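Local coordinates for uncharacterized protein SPO1766 (Silicibacter pomeroyi, PDB 3DNX) that is of unknown function but belongs with the MmcB-like proteins of the PDDEXK nuclease clan and may act in DNA repair, at residues L102-A106 with Y107-I111; F35-A38 with R39-V43; R18-A21 with R22-A26. All coordinates share one frame; numbering follows the deposited sequence.

How the contacts relate
Contacts 1 and 2 are both strand-to-strand turns, at different ends of the sheet order. Contact 1 joins strands 100-104 and 109-113, and contact 2 joins strands 30-35 and 43-48. Contact 3 runs within helix 12-26, and Arg-18 and Arg-22 hydrogen-bond to backbone oxygens of the contact 1 turn. In contacts 1 and 2 the turns are largely exposed, while the strand pairs carry buried side chains. In contact 3 the apolar side is buried against the sheet and the arginine side partly exposed. Aspartate-to-backbone bonds shape contact 1, a proline and a glycine-containing turn contact 2. Contact 3 lays two guanidinium groups over one another at the subunit interface, where carboxylates of the second subunit meet its arginines.

Contact 1: residues L102-A106 with Y107-I111; sequences LIADA and YDAEI
With chi1 at 63°, Asp-105 CG sits between its own backbone N and carbonyl carbon, which turns OD1 toward the backbone of Tyr-107 and Asp-108. OD1 of Asp-105 accepts a bond from Tyr-107 N at 2.9 Å, met from above the carboxylate plane. This bond makes an Asx turn. The same oxygen takes a second, weak bond from Asp-108 N, so one carboxylate oxygen gathers two amides. Asp-105 N closes the turn by donating to Asp-108 O at 3.1 Å, and this bond is nearly straight (172°).

Tyr-107 CG stands anti to the residue's carbonyl carbon (chi1 -53°), which brings one ring face to the CB of Ala-106. That CB lies 4.1 Å from the Tyr-107 ring centroid, close to the normal: a CH-pi contact. The carboxylate of Asp-105 stands almost perpendicular to the ring. Asp-108 uses its own side chain too, OD1 accepting from Ala-109 N at 2.8 Å.

The turn joins the arms of a beta hairpin, strands 100-104 and 109-113. Ile-103 and Glu-110 form an antiparallel hydrogen-bonded pair, with Ile-103 N to Glu-110 O at 3.0 Å and Glu-110 N to Ile-103 O at 2.9 Å. The non-hydrogen-bonded pairs on either side put apolar groups on one face. Ala-104 CB meets Ala-109 CB at 3.7 Å. Leu-102 CG meets Ile-111 CG1 at 3.8 Å, the two side chains crossing at a slant.

Strand 109-113 is an outermost strand of the mixed sheet within this chain. Strand 100-104 lies between it and strand 81-86, and bonds to Trp-84 and Val-86 of the latter. Helix 12-26 packs on the hairpin, through His-23 against Asp-108 and Ala-109 and through Arg-15 against Ala-106.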
# COMPACT_ATOMS: atom_id res chain seq x y z
N LEU A 102 22.86 -5.56 -3.80
CA LEU A 102 22.92 -4.96 -2.49
C LEU A 102 23.59 -5.91 -1.55
O LEU A 102 23.39 -7.13 -1.64
CB LEU A 102 21.52 -4.64 -1.90
CG LEU A 102 20.68 -3.52 -2.53
CD1 LEU A 102 19.99 -4.05 -3.75
CD2 LEU A 102 19.67 -3.02 -1.57
N ILE A 103 24.37 -5.36 -0.64
CA ILE A 103 24.82 -6.11 0.53
C ILE A 103 23.97 -5.68 1.72
O ILE A 103 23.85 -4.48 2.00
CB ILE A 103 26.32 -5.88 0.83
CG1 ILE A 103 27.21 -6.09 -0.40
CG2 ILE A 103 26.74 -6.72 2.02
CD1 ILE A 103 27.26 -7.49 -0.89
N ALA A 104 23.36 -6.65 2.41
CA ALA A 104 22.33 -6.38 3.40
C ALA A 104 22.52 -7.26 4.64
O ALA A 104 23.27 -8.26 4.61
CB ALA A 104 20.92 -6.63 2.79
N ASP A 105 21.88 -6.83 5.72
CA ASP A 105 21.64 -7.66 6.91
C ASP A 105 20.30 -7.24 7.50
O ASP A 105 19.57 -6.55 6.84
CB ASP A 105 22.80 -7.60 7.94
CG ASP A 105 23.04 -6.20 8.53
OD1 ASP A 105 22.21 -5.27 8.45
OD2 ASP A 105 24.11 -6.03 9.14
N ALA A 106 19.98 -7.65 8.74
CA ALA A 106 18.67 -7.34 9.29
C ALA A 106 18.50 -5.86 9.57
O ALA A 106 17.39 -5.45 9.77
CB ALA A 106 18.37 -8.15 10.58
N TYR A 107 19.58 -5.07 9.56
CA TYR A 107 19.52 -3.73 10.08
C TYR A 107 19.68 -2.63 9.06
O TYR A 107 19.34 -1.47 9.34
CB TYR A 107 20.59 -3.56 11.14
CG TYR A 107 20.48 -4.65 12.18
CD1 TYR A 107 19.46 -4.63 13.10
CD2 TYR A 107 21.37 -5.74 12.19
CE1 TYR A 107 19.34 -5.61 14.08
CE2 TYR A 107 21.24 -6.74 13.14
CZ TYR A 107 20.23 -6.66 14.09
OH TYR A 107 20.06 -7.63 15.05
N ASP A 108 20.21 -2.97 7.90
CA ASP A 108 20.51 -1.97 6.85
C ASP A 108 20.93 -2.67 5.57
O ASP A 108 21.01 -3.90 5.53
CB ASP A 108 21.59 -1.03 7.32
CG ASP A 108 21.54 0.37 6.63
OD1 ASP A 108 20.77 0.62 5.67
OD2 ASP A 108 22.31 1.20 7.08
N ALA A 109 21.18 -1.89 4.52
CA ALA A 109 21.66 -2.39 3.26
C ALA A 109 22.36 -1.30 2.48
O ALA A 109 22.23 -0.11 2.78
CB ALA A 109 20.53 -2.99 2.44
N GLU A 110 23.18 -1.69 1.50
CA GLU A 110 23.78 -0.71 0.57
C GLU A 110 23.79 -1.25 -0.84
O GLU A 110 24.03 -2.42 -1.05
CB GLU A 110 25.19 -0.30 1.00
CG GLU A 110 26.18 -1.46 1.06
CD GLU A 110 27.56 -1.09 1.61
OE1 GLU A 110 27.79 0.07 1.99
OE2 GLU A 110 28.44 -1.99 1.68
N ILE A 111 23.57 -0.42 -1.82
CA ILE A 111 23.66 -0.84 -3.22
C ILE A 111 25.16 -0.73 -3.56
O ILE A 111 25.77 0.32 -3.37
CB ILE A 111 22.88 0.07 -4.14
CG1 ILE A 111 21.37 0.05 -3.77
CG2 ILE A 111 23.13 -0.30 -5.61
CD1 ILE A 111 20.56 0.98 -4.58

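Contact 2: residues F35-A38 with R39-V43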
# COMPACT_ATOMS: atom_id res chain seq x y z
N PHE A 35 5.87 -10.51 -2.99
CA PHE A 35 4.98 -9.99 -3.98
C PHE A 35 4.79 -10.90 -5.21
O PHE A 35 5.77 -11.40 -5.77
CB PHE A 35 5.52 -8.68 -4.47
CG PHE A 35 4.65 -8.02 -5.45
CD1 PHE A 35 4.99 -7.99 -6.78
CD2 PHE A 35 3.44 -7.46 -5.05
CE1 PHE A 35 4.19 -7.38 -7.70
CE2 PHE A 35 2.63 -6.87 -5.98
CZ PHE A 35 3.00 -6.81 -7.31
N VAL A 36 3.55 -11.04 -5.65
CA VAL A 36 3.18 -11.92 -6.78
C VAL A 36 2.84 -11.09 -8.03
O VAL A 36 1.73 -10.56 -8.16
CB VAL A 36 2.01 -12.83 -6.45
CG1 VAL A 36 1.58 -13.64 -7.69
CG2 VAL A 36 2.36 -13.75 -5.31
N PRO A 37 3.80 -10.97 -8.97
CA PRO A 37 3.53 -10.20 -10.18
C PRO A 37 2.67 -10.92 -11.24
O PRO A 37 2.09 -10.27 -12.11
CB PRO A 37 4.93 -9.89 -10.70
CG PRO A 37 5.80 -11.03 -10.19
CD PRO A 37 5.18 -11.51 -8.92
N ALA A 38 2.61 -12.25 -11.15
CA ALA A 38 1.90 -13.07 -12.11
C ALA A 38 1.84 -14.46 -11.50
O ALA A 38 2.67 -14.80 -10.64
CB ALA A 38 2.62 -13.12 -13.47
N ARG A 39 0.85 -15.23 -11.93
CA ARG A 39 0.67 -16.61 -11.49
C ARG A 39 1.98 -17.35 -11.54
O ARG A 39 2.68 -17.28 -12.55
CB ARG A 39 -0.29 -17.34 -12.42
CG ARG A 39 -1.73 -17.27 -12.01
CD ARG A 39 -2.48 -18.42 -12.64
NE ARG A 39 -3.87 -18.50 -12.21
CZ ARG A 39 -4.32 -19.17 -11.15
NH1 ARG A 39 -3.49 -19.86 -10.37
NH2 ARG A 39 -5.62 -19.17 -10.88
N GLY A 40 2.30 -18.08 -10.48
CA GLY A 40 3.49 -18.91 -10.45
C GLY A 40 4.80 -18.21 -10.12
O GLY A 40 5.82 -18.87 -10.04
N LEU A 41 4.78 -16.90 -9.92
CA LEU A 41 5.99 -16.18 -9.51
C LEU A 41 5.78 -15.47 -8.19
O LEU A 41 4.69 -15.03 -7.86
CB LEU A 41 6.37 -15.12 -10.55
CG LEU A 41 6.79 -15.61 -11.93
CD1 LEU A 41 6.88 -14.41 -12.87
CD2 LEU A 41 8.14 -16.37 -11.85
N ARG A 42 6.86 -15.34 -7.44
CA ARG A 42 6.85 -14.54 -6.23
C ARG A 42 8.21 -13.90 -6.03
O ARG A 42 9.23 -14.57 -6.20
CB ARG A 42 6.49 -15.38 -5.03
CG ARG A 42 6.03 -14.54 -3.85
CD ARG A 42 5.60 -15.41 -2.70
NE ARG A 42 6.76 -16.10 -2.16
CZ ARG A 42 6.77 -16.86 -1.06
NH1 ARG A 42 5.66 -17.02 -0.33
NH2 ARG A 42 7.92 -17.44 -0.69
N VAL A 43 8.23 -12.60 -5.74
CA VAL A 43 9.49 -11.91 -5.55
C VAL A 43 9.66 -11.55 -4.08
O VAL A 43 8.71 -11.21 -3.41
CB VAL A 43 9.65 -10.66 -6.47
CG1 VAL A 43 9.32 -10.95 -7.95
CG2 VAL A 43 8.88 -9.52 -5.97
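A type II beta turn from Ala-38 to Leu-41 reverses the chain between strands 30-35 and 43-48, neighbouring antiparallel strands of the sheet. Leu-41 N donates to Ala-38 O at 3.1 Å and closes the turn. Gly-40 takes the third position with a positive phi of 82°, which suits a residue without a side chain.

Where the strands meet, Phe-35 and Val-43 form an antiparallel hydrogen-bonded pair. Val-43 N gives Phe-35 O a short, nearly straight bond of 2.7 Å. The return bond, from Phe-35 N to Val-43 O at 3.0 Å, is more bent (137°).

Between this pair and the turn, side chains bridge the two arms. The Pro-37 ring crosses Leu-41 at about a right angle, its CD 4.1 Å from Leu-41 CB. Pro-37 CG reaches Val-43 CG1 at 4.2 Å. An alanine in place of Pro-37 lacks CG and CD, which would probably leave a gap beside Leu-41 and Val-43 and let the backbone before the turn rotate. Val-36 CG1, anti to the backbone N, rests near the carbonyl oxygen of Leu-41, while Val-36 CG2 meets the aliphatic CG of Arg-42.

One side of the loop is packed against the rest of the fold. Trp-78 packs on Pro-37, Ala-38 and Leu-41, and helix 122-144 brings Leu-128 against Phe-35 and Pro-37. At the strand end, Val-43 CG2 comes to 3.8 Å from Phe-35 CB and lies at the edge of the phenylalanine ring, near its plane.

Contact 3: residues R18-A21 with R22-A26; sequences RGVA and RHLRA
Arg-18 lays its guanidinium over that of Arg-22, one helical turn on, the planes 28° apart. NH2 of Arg-18 lies 3.4 Å from NH2 of Arg-22, over one face of that group and offset toward its rim. Both chains are extended from CG to NE and run side by side. Arg-18 CG is anti to its backbone N (chi1 -168°), whereas Arg-22 CG is anti to its carbonyl carbon; these settings bring the two ends together.

Anions and acceptors probably offset the like charges. Arg-22 NE forms a salt bridge with Asp-145 of the second subunit, which also makes a long, weak ion pair with Arg-18. A water accepts from Arg-18 NH1 at 3.0 Å, in the guanidinium plane, and weakly from Arg-22 NH2.

The backbone beneath is regular alpha-helix, with Arg-22 N to Arg-18 O at 3.0 Å and Leu-24 N to Val-20 O at 2.8 Å. Val-20 and Leu-24 point the same way, CG1 of Val-20 being 4.0 Å from CD1 of Leu-24.

These apolar side chains seat helix 12-26 on the sheet: both touch Ile-57 of strand 54-59, and Leu-24 also reaches Trp-55 of that strand and Ser-31 of strand 30-35. Arg-25 faces the second subunit, in a salt bridge with its Glu-153. Arg-18 and Arg-22 tie the helix to the turn at 105-108 through Ala-106 O and Tyr-107 O.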
# COMPACT_ATOMS: atom_id res chain seq x y z
N ARG A 18 14.40 -7.19 5.59
CA ARG A 18 14.26 -6.08 6.57
C ARG A 18 15.22 -4.98 6.33
O ARG A 18 14.84 -3.82 6.26
CB ARG A 18 14.39 -6.60 8.00
CG ARG A 18 13.98 -5.62 9.12
CD ARG A 18 14.24 -6.42 10.39
NE ARG A 18 13.77 -5.85 11.62
CZ ARG A 18 14.55 -5.32 12.55
NH1 ARG A 18 13.98 -4.87 13.67
NH2 ARG A 18 15.87 -5.21 12.40
N GLY A 19 16.49 -5.35 6.11
CA GLY A 19 17.53 -4.37 5.83
C GLY A 19 17.35 -3.69 4.52
O GLY A 19 17.48 -2.46 4.42
N VAL A 20 16.92 -4.46 3.51
CA VAL A 20 16.62 -3.87 2.22
C VAL A 20 15.50 -2.81 2.32
O VAL A 20 15.63 -1.68 1.74
CB VAL A 20 16.25 -4.97 1.14
CG1 VAL A 20 15.77 -4.31 -0.13
CG2 VAL A 20 17.47 -5.88 0.86
N ALA A 21 14.41 -3.17 3.00
CA ALA A 21 13.26 -2.29 3.19
C ALA A 21 13.64 -0.97 3.93
O ALA A 21 13.17 0.11 3.55
CB ALA A 21 12.15 -3.00 3.90
N ARG A 22 14.47 -1.10 4.96
CA ARG A 22 14.98 0.11 5.70
C ARG A 22 15.69 1.00 4.74
O ARG A 22 15.46 2.21 4.73
CB ARG A 22 15.91 -0.28 6.83
CG ARG A 22 15.23 -0.91 7.98
CD ARG A 22 16.21 -1.43 9.02
NE ARG A 22 15.52 -1.74 10.26
CZ ARG A 22 16.04 -1.61 11.47
NH1 ARG A 22 17.31 -1.25 11.66
NH2 ARG A 22 15.31 -1.89 12.53
N HIS A 23 16.58 0.41 3.91
CA HIS A 23 17.42 1.21 3.03
C HIS A 23 16.64 1.86 1.90
O HIS A 23 16.85 3.05 1.59
CB HIS A 23 18.59 0.35 2.46
CG HIS A 23 19.59 1.16 1.69
ND1 HIS A 23 20.31 2.18 2.26
CD2 HIS A 23 19.93 1.15 0.37
CE1 HIS A 23 21.10 2.72 1.36
NE2 HIS A 23 20.88 2.12 0.20
N LEU A 24 15.70 1.12 1.30
CA LEU A 24 14.80 1.69 0.29
C LEU A 24 14.05 2.90 0.87
O LEU A 24 13.99 3.95 0.27
CB LEU A 24 13.77 0.66 -0.19
CG LEU A 24 14.33 -0.41 -1.13
CD1 LEU A 24 13.23 -1.47 -1.38
CD2 LEU A 24 14.79 0.20 -2.43
N ARG A 25 13.55 2.74 2.08
CA ARG A 25 12.72 3.80 2.69
C ARG A 25 13.56 5.07 2.97
O ARG A 25 13.10 6.21 2.77
CB ARG A 25 12.00 3.26 3.92
CG ARG A 25 11.11 4.29 4.65
CD ARG A 25 10.58 3.77 5.96
NE ARG A 25 9.80 4.85 6.52
CZ ARG A 25 8.57 4.76 7.03
NH1 ARG A 25 7.95 3.58 7.14
NH2 ARG A 25 7.99 5.88 7.45
N ALA A 26 14.78 4.86 3.43
CA ALA A 26 15.76 5.97 3.64
C ALA A 26 16.00 6.79 2.37
O ALA A 26 16.31 8.00 2.42
CB ALA A 26 17.05 5.41 4.15
O HOH W 1 16.39 -3.71 15.05